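Local coordinates for putative transcriptional regulator (Clostridium difficile, PDB 3QI7), which is of unknown function but has a periplasmic-binding-protein-like fold, is named both a putative transcriptional regulator and a putative lipoprotein, and may bind a small ligand, at residues D307-S312 and F345-E350; N25-N30 and Q277-I282; P311-Y316 and E338-L343; V132-G137 and D330-D335. All coordinates share one frame; numbering follows the deposited sequence.

Contact 1: D307-S312 and F345-E350; sequences DAFLPS and FGIGSE
Phe309 sets an edge against the face of Phe345, an edge-to-face aromatic pair whose planes are inclined at 55° rather than fully perpendicular. The ring centroids lie 4.9 Å apart. CE1 of Phe309 stands over the middle of the Phe345 ring, 3.7 Å from Phe345 CE1, and CD1 follows it, so the CD1-CE1 edge meets the face. Ser312 occupies the rim of the same ring: in the conformer described here, one of two, Ser312 OG lies near the ring plane, 3.8 Å from Phe345 CE2. CE1 of Phe309 also meets Ile347, whose CD1 methyl comes obliquely to within 4.2 Å of Phe309 CE1. Phe309 gets there because its CG is anti to the backbone N (chi1 180°), which carries the ring out from helix 306-324 to Phe345 and Ile347. No hydrogen bond crosses between the two segments; dispersion and the aromatic pair hold them. Thr341, Leu366 and Met304 add further apolar contacts around Phe309. Phe345 ends helix 334-345; Gly346, with positive phi, is the first residue to leave it, and the chain then enters strand 349-353: the arrangement is a helix-to-strand turn packed by aromatics against helix 306-324 in a periplasmic-binding-protein-like fold.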
loop_
_atom_site.group_PDB
_atom_site.type_symbol
_atom_site.label_atom_id
_atom_site.label_comp_id
_atom_site.label_asym_id
_atom_site.label_seq_id
_atom_site.Cartn_x
_atom_site.Cartn_y
_atom_site.Cartn_z
ATOM N N ASP A 307 0.275 0.038 -2.575
ATOM C CA ASP A 307 -0.136 -0.867 -3.656
ATOM C C ASP A 307 0.920 -1.007 -4.754
ATOM O O ASP A 307 0.938 -2.015 -5.471
ATOM C CB ASP A 307 -1.451 -0.397 -4.325
ATOM C CG ASP A 307 -2.702 -0.713 -3.488
ATOM O OD1 ASP A 307 -2.570 -1.331 -2.419
ATOM O OD2 ASP A 307 -3.819 -0.337 -3.914
ATOM N N ALA A 308 1.764 0.005 -4.916
ATOM C CA ALA A 308 2.917 -0.069 -5.820
ATOM C C ALA A 308 4.218 -0.518 -5.140
ATOM O O ALA A 308 4.973 -1.327 -5.676
ATOM C CB ALA A 308 3.125 1.283 -6.558
ATOM N N PHE A 309 4.466 -0.012 -3.941
ATOM C CA PHE A 309 5.679 -0.364 -3.223
ATOM C C PHE A 309 5.817 -1.845 -2.870
ATOM O O PHE A 309 6.881 -2.419 -3.109
ATOM C CB PHE A 309 5.850 0.523 -1.962
ATOM C CG PHE A 309 7.073 0.208 -1.183
ATOM C CD1 PHE A 309 8.319 0.622 -1.626
ATOM C CD2 PHE A 309 6.991 -0.588 -0.025
ATOM C CE1 PHE A 309 9.483 0.312 -0.892
ATOM C CE2 PHE A 309 8.126 -0.900 0.717
ATOM C CZ PHE A 309 9.381 -0.477 0.269
ATOM N N LEU A 310 4.792 -2.462 -2.285
ATOM C CA LEU A 310 4.939 -3.835 -1.806
ATOM C C LEU A 310 5.307 -4.792 -2.950
ATOM O O LEU A 310 6.293 -5.535 -2.837
ATOM C CB LEU A 310 3.703 -4.339 -1.038
ATOM C CG LEU A 310 3.480 -3.671 0.322
ATOM C CD1 LEU A 310 2.033 -3.902 0.812
ATOM C CD2 LEU A 310 4.558 -4.124 1.368
ATOM N N PRO A 311 4.530 -4.789 -4.043
ATOM C CA PRO A 311 4.910 -5.701 -5.140
ATOM C C PRO A 311 6.280 -5.359 -5.781
ATOM O O PRO A 311 7.032 -6.267 -6.108
ATOM C CB PRO A 311 3.743 -5.565 -6.142
ATOM C CG PRO A 311 3.146 -4.271 -5.833
ATOM C CD PRO A 311 3.278 -4.083 -4.350
ATOM N N SER A 312 6.613 -4.083 -5.931
ATOM C CA SER A 312 7.926 -3.730 -6.487
ATOM C C SER A 312 9.073 -4.156 -5.567
ATOM O O SER A 312 10.094 -4.642 -6.050
ATOM C CB SER A 312 8.026 -2.240 -6.792
ATOM O OG SER A 312 9.179 -1.991 -7.571
ATOM N N PHE A 345 15.140 2.002 -3.869
ATOM C CA PHE A 345 14.143 3.080 -4.006
ATOM C C PHE A 345 14.635 4.468 -3.576
ATOM O O PHE A 345 14.021 5.487 -3.925
ATOM C CB PHE A 345 12.893 2.756 -3.194
ATOM C CG PHE A 345 12.207 1.488 -3.596
ATOM C CD1 PHE A 345 12.592 0.273 -3.059
ATOM C CD2 PHE A 345 11.186 1.509 -4.522
ATOM C CE1 PHE A 345 11.949 -0.879 -3.409
ATOM C CE2 PHE A 345 10.556 0.358 -4.901
ATOM C CZ PHE A 345 10.947 -0.859 -4.339
ATOM N N GLY A 346 15.707 4.533 -2.804
ATOM C CA GLY A 346 16.171 5.817 -2.231
ATOM C C GLY A 346 15.177 6.501 -1.302
ATOM O O GLY A 346 15.120 7.743 -1.226
ATOM N N ILE A 347 14.391 5.700 -0.594
ATOM C CA ILE A 347 13.470 6.192 0.409
ATOM C C ILE A 347 13.682 5.501 1.781
ATOM O O ILE A 347 14.167 4.351 1.887
ATOM C CB ILE A 347 11.983 6.075 -0.046
ATOM C CG1 ILE A 347 11.486 4.623 -0.038
ATOM C CG2 ILE A 347 11.763 6.765 -1.434
ATOM C CD1 ILE A 347 10.037 4.453 -0.668
ATOM N N GLY A 348 13.278 6.216 2.831
ATOM C CA GLY A 348 13.339 5.660 4.182
ATOM C C GLY A 348 12.078 4.882 4.480
ATOM O O GLY A 348 10.991 5.103 3.889
ATOM N N SER A 349 12.207 3.971 5.427
ATOM C CA SER A 349 11.134 3.079 5.782
ATOM C C SER A 349 11.385 2.515 7.177
ATOM O O SER A 349 12.477 2.603 7.685
ATOM C CB SER A 349 11.103 1.895 4.773
ATOM O OG SER A 349 12.294 1.101 4.828
ATOM N N GLU A 350 10.370 1.915 7.769
ATOM C CA GLU A 350 10.566 1.151 9.002
ATOM C C GLU A 350 9.788 -0.145 8.911
ATOM O O GLU A 350 8.583 -0.149 8.625
ATOM C CB GLU A 350 10.134 1.953 10.245
ATOM C CG GLU A 350 10.453 1.266 11.610
ATOM C CD GLU A 350 9.813 1.995 12.805
ATOM O OE1 GLU A 350 9.608 3.220 12.710
ATOM O OE2 GLU A 350 9.498 1.360 13.831
#

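Contact 2: N25-N30 and Q277-I282; sequences NKVQYN and QNYDKI
Gln277 reaches across to Asn30 with its amide. Its CB points toward helix 26-42, and CG follows it with chi1 at -78°. A bend at chi2 (71°) then turns the chain so that the amide, rather than the methylenes, does the touching. Asn30 CB lies over the face of this amide, near its three atoms alike: CD of Gln277 stands 3.7 Å from Asn30 CB, OE1 of Gln277 is 3.6 Å from Asn30 CB and NE2 is 3.8 Å from it. The two side chains cross at about a right angle, their amide planes 63° apart, and make no direct hydrogen bond. A water lies between Asn30 ND2 and Gln277 OE1 and would link them, but both of its distances are implausibly short, which makes the bridge doubtful. Beside this polar pair, Tyr279 extends to Val27, its OH 3.7 Å from Val27 CG1, with the backbone C of Gln277 lying over one face of its ring. Tyr279 also packs on Ala308 and Met31. The helix that bears it starts with Asn278 as N-cap, whose OD1 accepts from Lys281 N at 3.1 Å. The start of helix 279-292 thus packs against the side of the first turns of helix 26-42, probably part of where the two lobes of a periplasmic-binding-protein-like fold come together.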
loop_
_atom_site.group_PDB
_atom_site.type_symbol
_atom_site.label_atom_id
_atom_site.label_comp_id
_atom_site.label_asym_id
_atom_site.label_seq_id
_atom_site.Cartn_x
_atom_site.Cartn_y
_atom_site.Cartn_z
ATOM N N ASN A 25 -7.429 -3.895 -10.017
ATOM C CA ASN A 25 -6.262 -3.337 -9.299
ATOM C C ASN A 25 -5.267 -2.712 -10.286
ATOM O O ASN A 25 -4.261 -3.310 -10.626
ATOM C CB ASN A 25 -5.557 -4.425 -8.467
ATOM C CG ASN A 25 -6.362 -4.863 -7.244
ATOM O OD1 ASN A 25 -7.388 -4.256 -6.893
ATOM N ND2 ASN A 25 -5.929 -5.949 -6.614
ATOM N N LYS A 26 -5.569 -1.506 -10.757
ATOM C CA LYS A 26 -4.800 -0.888 -11.825
ATOM C C LYS A 26 -3.360 -0.629 -11.424
ATOM O O LYS A 26 -2.415 -0.871 -12.198
ATOM C CB LYS A 26 -5.470 0.420 -12.259
ATOM C CG LYS A 26 -4.742 1.144 -13.353
ATOM C CD LYS A 26 -5.577 2.354 -13.832
ATOM C CE LYS A 26 -4.932 3.020 -15.041
ATOM N NZ LYS A 26 -5.673 4.265 -15.516
ATOM N N VAL A 27 -3.174 -0.145 -10.197
ATOM C CA VAL A 27 -1.834 0.211 -9.733
ATOM C C VAL A 27 -0.916 -1.026 -9.655
ATOM O O VAL A 27 0.201 -1.007 -10.165
ATOM C CB VAL A 27 -1.874 0.994 -8.364
ATOM C CG1 VAL A 27 -0.468 1.038 -7.718
ATOM C CG2 VAL A 27 -2.385 2.434 -8.598
ATOM N N GLN A 28 -1.390 -2.091 -9.015
ATOM C CA GLN A 28 -0.626 -3.324 -8.915
ATOM C C GLN A 28 -0.308 -3.891 -10.303
ATOM O O GLN A 28 0.832 -4.327 -10.574
ATOM C CB GLN A 28 -1.394 -4.377 -8.090
ATOM C CG GLN A 28 -1.592 -4.005 -6.630
ATOM C CD GLN A 28 -2.948 -3.345 -6.349
ATOM O OE1 GLN A 28 -3.425 -2.380 -7.050
ATOM N NE2 GLN A 28 -3.600 -3.869 -5.344
ATOM N N TYR A 29 -1.320 -3.877 -11.180
ATOM C CA TYR A 29 -1.191 -4.482 -12.514
ATOM C C TYR A 29 -0.128 -3.751 -13.338
ATOM O O TYR A 29 0.817 -4.370 -13.908
ATOM C CB TYR A 29 -2.539 -4.479 -13.223
ATOM C CG TYR A 29 -2.530 -5.219 -14.542
ATOM C CD1 TYR A 29 -1.977 -4.642 -15.694
ATOM C CD2 TYR A 29 -3.071 -6.492 -14.641
ATOM C CE1 TYR A 29 -1.941 -5.321 -16.882
ATOM C CE2 TYR A 29 -3.067 -7.162 -15.842
ATOM C CZ TYR A 29 -2.503 -6.570 -16.962
ATOM O OH TYR A 29 -2.500 -7.264 -18.161
ATOM N N ASN A 30 -0.267 -2.429 -13.384
ATOM C CA ASN A 30 0.653 -1.611 -14.148
ATOM C C ASN A 30 2.067 -1.531 -13.563
ATOM O O ASN A 30 3.015 -1.422 -14.341
ATOM C CB ASN A 30 0.071 -0.224 -14.409
ATOM C CG ASN A 30 -1.032 -0.231 -15.469
ATOM O OD1 ASN A 30 -1.207 -1.198 -16.204
ATOM N ND2 ASN A 30 -1.761 0.884 -15.577
ATOM N N GLN A 277 2.791 5.956 -13.311
ATOM C CA GLN A 277 3.612 5.262 -12.319
ATOM C C GLN A 277 4.900 6.061 -12.012
ATOM O O GLN A 277 5.785 5.562 -11.325
ATOM C CB GLN A 277 3.998 3.837 -12.797
ATOM C CG GLN A 277 2.916 2.748 -12.679
ATOM C CD GLN A 277 1.776 2.935 -13.675
ATOM O OE1 GLN A 277 0.600 3.121 -13.292
ATOM N NE2 GLN A 277 2.117 2.927 -14.953
ATOM N N ASN A 278 5.026 7.283 -12.537
ATOM C CA ASN A 278 6.166 8.117 -12.200
ATOM C C ASN A 278 5.808 8.941 -10.930
ATOM O O ASN A 278 5.437 10.110 -11.000
ATOM C CB ASN A 278 6.568 9.021 -13.363
ATOM C CG ASN A 278 7.889 9.733 -13.119
ATOM O OD1 ASN A 278 8.272 10.011 -11.978
ATOM N ND2 ASN A 278 8.567 10.062 -14.182
ATOM N N TYR A 279 5.908 8.300 -9.781
ATOM C CA TYR A 279 5.429 8.913 -8.545
ATOM C C TYR A 279 6.241 10.145 -8.140
ATOM O O TYR A 279 5.675 11.066 -7.559
ATOM C CB TYR A 279 5.367 7.882 -7.426
ATOM C CG TYR A 279 4.446 6.751 -7.780
ATOM C CD1 TYR A 279 3.086 6.979 -7.958
ATOM C CD2 TYR A 279 4.923 5.461 -7.985
ATOM C CE1 TYR A 279 2.241 5.974 -8.324
ATOM C CE2 TYR A 279 4.050 4.420 -8.338
ATOM C CZ TYR A 279 2.727 4.681 -8.496
ATOM O OH TYR A 279 1.859 3.684 -8.863
ATOM N N ASP A 280 7.531 10.193 -8.446
ATOM C CA ASP A 280 8.329 11.384 -8.090
ATOM C C ASP A 280 7.865 12.620 -8.867
ATOM O O ASP A 280 7.825 13.718 -8.326
ATOM C CB ASP A 280 9.808 11.166 -8.353
ATOM C CG ASP A 280 10.414 10.136 -7.425
ATOM O OD1 ASP A 280 9.801 9.810 -6.386
ATOM O OD2 ASP A 280 11.486 9.626 -7.749
ATOM N N LYS A 281 7.499 12.419 -10.130
ATOM C CA LYS A 281 7.090 13.510 -11.000
ATOM C C LYS A 281 5.693 13.979 -10.583
ATOM O O LYS A 281 5.417 15.179 -10.570
ATOM C CB LYS A 281 7.117 13.055 -12.470
ATOM C CG LYS A 281 6.725 14.158 -13.453
ATOM C CD LYS A 281 6.601 13.654 -14.904
ATOM C CE LYS A 281 6.393 14.836 -15.880
ATOM N NZ LYS A 281 6.018 14.386 -17.268
ATOM N N ILE A 282 4.812 13.028 -10.269
ATOM C CA ILE A 282 3.476 13.355 -9.761
ATOM C C ILE A 282 3.596 14.175 -8.465
ATOM O O ILE A 282 2.895 15.172 -8.291
ATOM C CB ILE A 282 2.602 12.115 -9.537
ATOM C CG1 ILE A 282 2.391 11.351 -10.870
ATOM C CG2 ILE A 282 1.227 12.519 -8.919
ATOM C CD1 ILE A 282 1.805 9.926 -10.704
HETATM O O HOH W 1 -1.619 3.061 -14.314
#

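Contact 3: P311-Y316 and E338-L343; sequences PSLAIY and EAFTEL
A nearly perpendicular helix-helix crossing joins helix 306-324 to helix 334-345, with Leu313 and Tyr316 on one side and Phe340 and Thr341 on the other. The short axes run at 99° to each other and approach to 11.2 Å, a wide spacing that is spanned by large side chains. Phe340 carries most of the contact. With CG anti to the backbone N (chi1 -167°), its ring stretches toward the partner helix and presents its edge, so that neighbours gather round the rim. Leu313 CD1 lies in the ring plane, 3.8 Å from Phe340 CD2. Farther round, Tyr316 CB touches Phe340 CE2 at 3.7 Å, and the carbonyl O of Tyr316 stands 3.5 Å from Phe340 CZ, again near the ring plane. The ring's slightly positive C-H rim may make that carbonyl a mildly favourable neighbour, although it is no hydrogen bond. Tyr316 contributes its CB and backbone, since its ring leads away from Phe340 and its OH is hydrogen-bonded to Glu38 of helix 26-42. Leu317 and Glu320, farther along helix 306-324, also touch Phe340. Thr341 turns its hydroxyl back to the carbonyl of Leu337 in its own helix, and that same OG1 lies 4.1 Å from the CD1 methyl of Leu313.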
loop_
_atom_site.group_PDB
_atom_site.type_symbol
_atom_site.label_atom_id
_atom_site.label_comp_id
_atom_site.label_asym_id
_atom_site.label_seq_id
_atom_site.Cartn_x
_atom_site.Cartn_y
_atom_site.Cartn_z
ATOM N N PRO A 311 4.530 -4.789 -4.043
ATOM C CA PRO A 311 4.910 -5.701 -5.140
ATOM C C PRO A 311 6.280 -5.359 -5.781
ATOM O O PRO A 311 7.032 -6.267 -6.108
ATOM C CB PRO A 311 3.743 -5.565 -6.142
ATOM C CG PRO A 311 3.146 -4.271 -5.833
ATOM C CD PRO A 311 3.278 -4.083 -4.350
ATOM N N SER A 312 6.613 -4.083 -5.931
ATOM C CA SER A 312 7.926 -3.730 -6.487
ATOM C C SER A 312 9.073 -4.156 -5.567
ATOM O O SER A 312 10.094 -4.642 -6.050
ATOM C CB SER A 312 8.026 -2.240 -6.792
ATOM O OG SER A 312 9.179 -1.991 -7.571
ATOM N N LEU A 313 8.917 -3.961 -4.258
ATOM C CA LEU A 313 9.918 -4.427 -3.291
ATOM C C LEU A 313 10.033 -5.946 -3.341
ATOM O O LEU A 313 11.142 -6.500 -3.314
ATOM C CB LEU A 313 9.566 -3.985 -1.856
ATOM C CG LEU A 313 10.371 -4.628 -0.712
ATOM C CD1 LEU A 313 11.856 -4.255 -0.860
ATOM C CD2 LEU A 313 9.867 -4.252 0.696
ATOM N N ALA A 314 8.886 -6.625 -3.354
ATOM C CA ALA A 314 8.872 -8.114 -3.398
ATOM C C ALA A 314 9.566 -8.651 -4.649
ATOM O O ALA A 314 10.332 -9.630 -4.573
ATOM C CB ALA A 314 7.421 -8.672 -3.287
ATOM N N ILE A 315 9.330 -8.018 -5.792
ATOM C CA ILE A 315 10.018 -8.452 -7.032
ATOM C C ILE A 315 11.560 -8.297 -6.913
ATOM O O ILE A 315 12.308 -9.211 -7.263
ATOM C CB ILE A 315 9.467 -7.701 -8.264
ATOM C CG1 ILE A 315 8.003 -8.106 -8.504
ATOM C CG2 ILE A 315 10.326 -7.989 -9.518
ATOM C CD1 ILE A 315 7.228 -7.091 -9.289
ATOM N N TYR A 316 12.017 -7.144 -6.435
ATOM C CA TYR A 316 13.450 -6.875 -6.273
ATOM C C TYR A 316 14.081 -7.847 -5.293
ATOM O O TYR A 316 15.207 -8.307 -5.506
ATOM C CB TYR A 316 13.707 -5.437 -5.782
ATOM C CG TYR A 316 13.584 -4.338 -6.830
ATOM C CD1 TYR A 316 14.143 -4.462 -8.093
ATOM C CD2 TYR A 316 12.938 -3.172 -6.535
ATOM C CE1 TYR A 316 14.033 -3.425 -9.051
ATOM C CE2 TYR A 316 12.816 -2.153 -7.464
ATOM C CZ TYR A 316 13.367 -2.279 -8.717
ATOM O OH TYR A 316 13.214 -1.239 -9.604
ATOM N N GLU A 338 15.255 -2.376 5.396
ATOM C CA GLU A 338 15.391 -0.928 5.337
ATOM C C GLU A 338 16.567 -0.513 4.447
ATOM O O GLU A 338 16.423 0.396 3.608
ATOM C CB GLU A 338 15.493 -0.332 6.754
ATOM C CG GLU A 338 14.171 -0.469 7.491
ATOM C CD GLU A 338 14.237 -0.171 8.980
ATOM O OE1 GLU A 338 15.145 0.581 9.432
ATOM O OE2 GLU A 338 13.351 -0.700 9.682
ATOM N N ALA A 339 17.712 -1.162 4.608
ATOM C CA ALA A 339 18.860 -0.831 3.757
ATOM C C ALA A 339 18.560 -1.149 2.286
ATOM O O ALA A 339 18.911 -0.367 1.396
ATOM C CB ALA A 339 20.147 -1.562 4.253
ATOM N N PHE A 340 17.928 -2.304 2.036
ATOM C CA PHE A 340 17.561 -2.732 0.672
ATOM C C PHE A 340 16.569 -1.741 0.062
ATOM O O PHE A 340 16.698 -1.386 -1.115
ATOM C CB PHE A 340 16.985 -4.137 0.701
ATOM C CG PHE A 340 16.866 -4.806 -0.653
ATOM C CD1 PHE A 340 17.985 -5.234 -1.333
ATOM C CD2 PHE A 340 15.609 -5.013 -1.237
ATOM C CE1 PHE A 340 17.873 -5.864 -2.591
ATOM C CE2 PHE A 340 15.490 -5.642 -2.505
ATOM C CZ PHE A 340 16.610 -6.082 -3.153
ATOM N N THR A 341 15.644 -1.217 0.875
ATOM C CA THR A 341 14.721 -0.182 0.408
ATOM C C THR A 341 15.469 1.109 0.037
ATOM O O THR A 341 15.164 1.713 -0.969
ATOM C CB THR A 341 13.614 0.067 1.446
ATOM O OG1 THR A 341 12.870 -1.147 1.610
ATOM C CG2 THR A 341 12.657 1.208 1.039
ATOM N N GLU A 342 16.446 1.527 0.832
ATOM C CA GLU A 342 17.280 2.678 0.442
ATOM C C GLU A 342 18.001 2.410 -0.869
ATOM O O GLU A 342 17.982 3.238 -1.800
ATOM C CB GLU A 342 18.301 3.010 1.514
ATOM C CG GLU A 342 17.729 3.469 2.828
ATOM C CD GLU A 342 17.332 4.915 2.852
ATOM O OE1 GLU A 342 17.501 5.628 1.813
ATOM O OE2 GLU A 342 16.852 5.322 3.947
ATOM N N LEU A 343 18.606 1.235 -0.961
ATOM C CA LEU A 343 19.349 0.824 -2.177
ATOM C C LEU A 343 18.476 0.874 -3.425
ATOM O O LEU A 343 18.882 1.430 -4.449
ATOM C CB LEU A 343 19.868 -0.610 -2.017
ATOM C CG LEU A 343 20.728 -1.222 -3.123
ATOM C CD1 LEU A 343 21.976 -0.345 -3.319
ATOM C CD2 LEU A 343 21.136 -2.684 -2.799
#

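Contact 4: V132-G137 and D330-D335; sequences VDVNLG and DVCDPD
Val134 spreads its two methyls astride the sulfur of Cys332, like a fork holding a ball: CG2 of Val134 is 3.8 Å from Cys332 SG and CG1 of Val134 is 3.9 Å from the same atom. Both residues point their CB atoms at the opposing segment, so the valine branches and the thiol meet head-on. Chi1 of -178° puts CG1 of the valine opposite its backbone N and CG2 beside it, which aims both methyls at the sulfur. Val331 approaches the same fork from another direction, crossing Val134 at about a right angle, and its CG2 reaches Val134 CG2 at 4.1 Å. Met321 of helix 306-324 touches both valines. The thiol is delivered by a tight bend, an inverse gamma turn centred on Cys332 between helices 328-331 and 334-345, in which Asp333 N bonds weakly to Val331 O. On the strand side, the amide of Asn135 folds back so that ND2 donates to Val132 O over 3.1 Å, with the donor above the carbonyl plane. Asn135 ND2 also bonds to Asn360 O, and Asp133 pairs with Lys108. With no hydrogen bond crossing between the segments, and Asn135 and Asp133 bonded to Val132, Asn360, Ser118 and Lys108, the join rests on dispersion; toward Val134 the buried sulfur, which also neighbours Tyr359 and Asn360, probably acts as an apolar group.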
loop_
_atom_site.group_PDB
_atom_site.type_symbol
_atom_site.label_atom_id
_atom_site.label_comp_id
_atom_site.label_asym_id
_atom_site.label_seq_id
_atom_site.Cartn_x
_atom_site.Cartn_y
_atom_site.Cartn_z
ATOM N N VAL A 132 4.215 -19.417 3.835
ATOM C CA VAL A 132 4.817 -18.606 2.762
ATOM C C VAL A 132 6.180 -18.115 3.234
ATOM O O VAL A 132 6.329 -17.702 4.403
ATOM C CB VAL A 132 3.883 -17.411 2.384
ATOM C CG1 VAL A 132 4.501 -16.546 1.286
ATOM C CG2 VAL A 132 2.472 -17.922 1.986
ATOM N N ASP A 133 7.193 -18.151 2.362
ATOM C CA ASP A 133 8.578 -17.849 2.802
ATOM C C ASP A 133 8.795 -16.409 3.352
ATOM O O ASP A 133 9.364 -16.245 4.422
ATOM C CB ASP A 133 9.598 -18.084 1.667
ATOM C CG ASP A 133 9.595 -19.510 1.150
ATOM O OD1 ASP A 133 9.429 -20.430 1.970
ATOM O OD2 ASP A 133 9.777 -19.715 -0.092
ATOM N N VAL A 134 8.387 -15.387 2.580
ATOM C CA VAL A 134 8.545 -13.959 2.939
ATOM C C VAL A 134 7.192 -13.280 2.819
ATOM O O VAL A 134 6.481 -13.482 1.839
ATOM C CB VAL A 134 9.569 -13.236 2.038
ATOM C CG1 VAL A 134 9.740 -11.763 2.466
ATOM C CG2 VAL A 134 10.915 -13.964 2.075
ATOM N N ASN A 135 6.822 -12.550 3.858
ATOM C CA ASN A 135 5.523 -11.895 3.967
ATOM C C ASN A 135 5.682 -10.420 4.305
ATOM O O ASN A 135 6.287 -10.073 5.302
ATOM C CB ASN A 135 4.670 -12.617 5.005
ATOM C CG ASN A 135 4.456 -14.079 4.639
ATOM O OD1 ASN A 135 3.656 -14.379 3.748
ATOM N ND2 ASN A 135 5.224 -14.987 5.263
ATOM N N LEU A 136 5.151 -9.579 3.431
ATOM C CA LEU A 136 5.245 -8.146 3.525
ATOM C C LEU A 136 3.838 -7.592 3.534
ATOM O O LEU A 136 2.981 -8.048 2.767
ATOM C CB LEU A 136 5.957 -7.599 2.305
ATOM C CG LEU A 136 7.341 -8.188 1.999
ATOM C CD1 LEU A 136 7.838 -7.649 0.612
ATOM C CD2 LEU A 136 8.308 -7.871 3.110
ATOM N N GLY A 137 3.573 -6.663 4.444
ATOM C CA GLY A 137 2.239 -6.127 4.589
ATOM C C GLY A 137 2.231 -4.849 5.393
ATOM O O GLY A 137 3.267 -4.224 5.628
ATOM N N ASP A 330 17.867 -15.010 5.656
ATOM C CA ASP A 330 18.862 -14.011 5.227
ATOM C C ASP A 330 18.276 -12.622 5.026
ATOM O O ASP A 330 18.972 -11.617 5.243
ATOM C CB ASP A 330 19.502 -14.417 3.911
ATOM C CG ASP A 330 20.271 -15.700 4.000
ATOM O OD1 ASP A 330 21.133 -15.804 4.891
ATOM O OD2 ASP A 330 20.024 -16.591 3.169
ATOM N N VAL A 331 17.012 -12.552 4.623
ATOM C CA VAL A 331 16.419 -11.266 4.228
ATOM C C VAL A 331 15.360 -10.718 5.204
ATOM O O VAL A 331 15.133 -9.521 5.225
ATOM C CB VAL A 331 15.854 -11.290 2.760
ATOM C CG1 VAL A 331 16.940 -11.766 1.761
ATOM C CG2 VAL A 331 14.591 -12.132 2.630
ATOM N N CYS A 332 14.741 -11.578 6.012
ATOM C CA CYS A 332 13.646 -11.153 6.872
ATOM C C CYS A 332 14.204 -10.605 8.191
ATOM O O CYS A 332 14.257 -11.304 9.211
ATOM C CB CYS A 332 12.643 -12.273 7.100
ATOM S SG CYS A 332 11.747 -12.747 5.620
ATOM N N ASP A 333 14.636 -9.343 8.123
ATOM C CA ASP A 333 15.254 -8.618 9.236
ATOM C C ASP A 333 15.046 -7.128 8.954
ATOM O O ASP A 333 15.314 -6.685 7.845
ATOM C CB ASP A 333 16.739 -8.949 9.278
ATOM C CG ASP A 333 17.559 -7.961 10.121
ATOM O OD1 ASP A 333 17.536 -8.063 11.356
ATOM O OD2 ASP A 333 18.246 -7.091 9.544
ATOM N N PRO A 334 14.562 -6.349 9.945
ATOM C CA PRO A 334 14.254 -4.928 9.659
ATOM C C PRO A 334 15.420 -4.115 9.076
ATOM O O PRO A 334 15.210 -3.359 8.107
ATOM C CB PRO A 334 13.890 -4.380 11.039
ATOM C CG PRO A 334 13.394 -5.544 11.773
ATOM C CD PRO A 334 14.236 -6.682 11.343
ATOM N N ASP A 335 16.627 -4.276 9.619
ATOM C CA ASP A 335 17.808 -3.534 9.115
ATOM C C ASP A 335 18.145 -3.908 7.678
ATOM O O ASP A 335 18.410 -3.031 6.847
ATOM C CB ASP A 335 19.050 -3.724 10.004
ATOM C CG ASP A 335 18.941 -2.984 11.355
ATOM O OD1 ASP A 335 18.148 -2.007 11.480
ATOM O OD2 ASP A 335 19.657 -3.405 12.292
#

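How the contacts relate
From the N terminus, 25-30 opens contact 2, which closes only at 277-282 and encloses most of the chain. Before it closes, strand 134-137 opens contact 4, so the two cross. Contacts 1 and 3 start together on helix 306-324, sharing Pro311 and Ser312; contact 3 closes first on helix 334-345, within the span of contact 1, which ends at strand 349-353. Contact 4 closes at 330-335, between the two halves of both, and crosses them. Neighbouring contacts also touch: Ala308 meets Tyr279, Leu310 and Leu313 meet Leu136. Helix 306-324 thereby links helix 26-42, the eight-stranded sheet and helices 328-331 and 334-345.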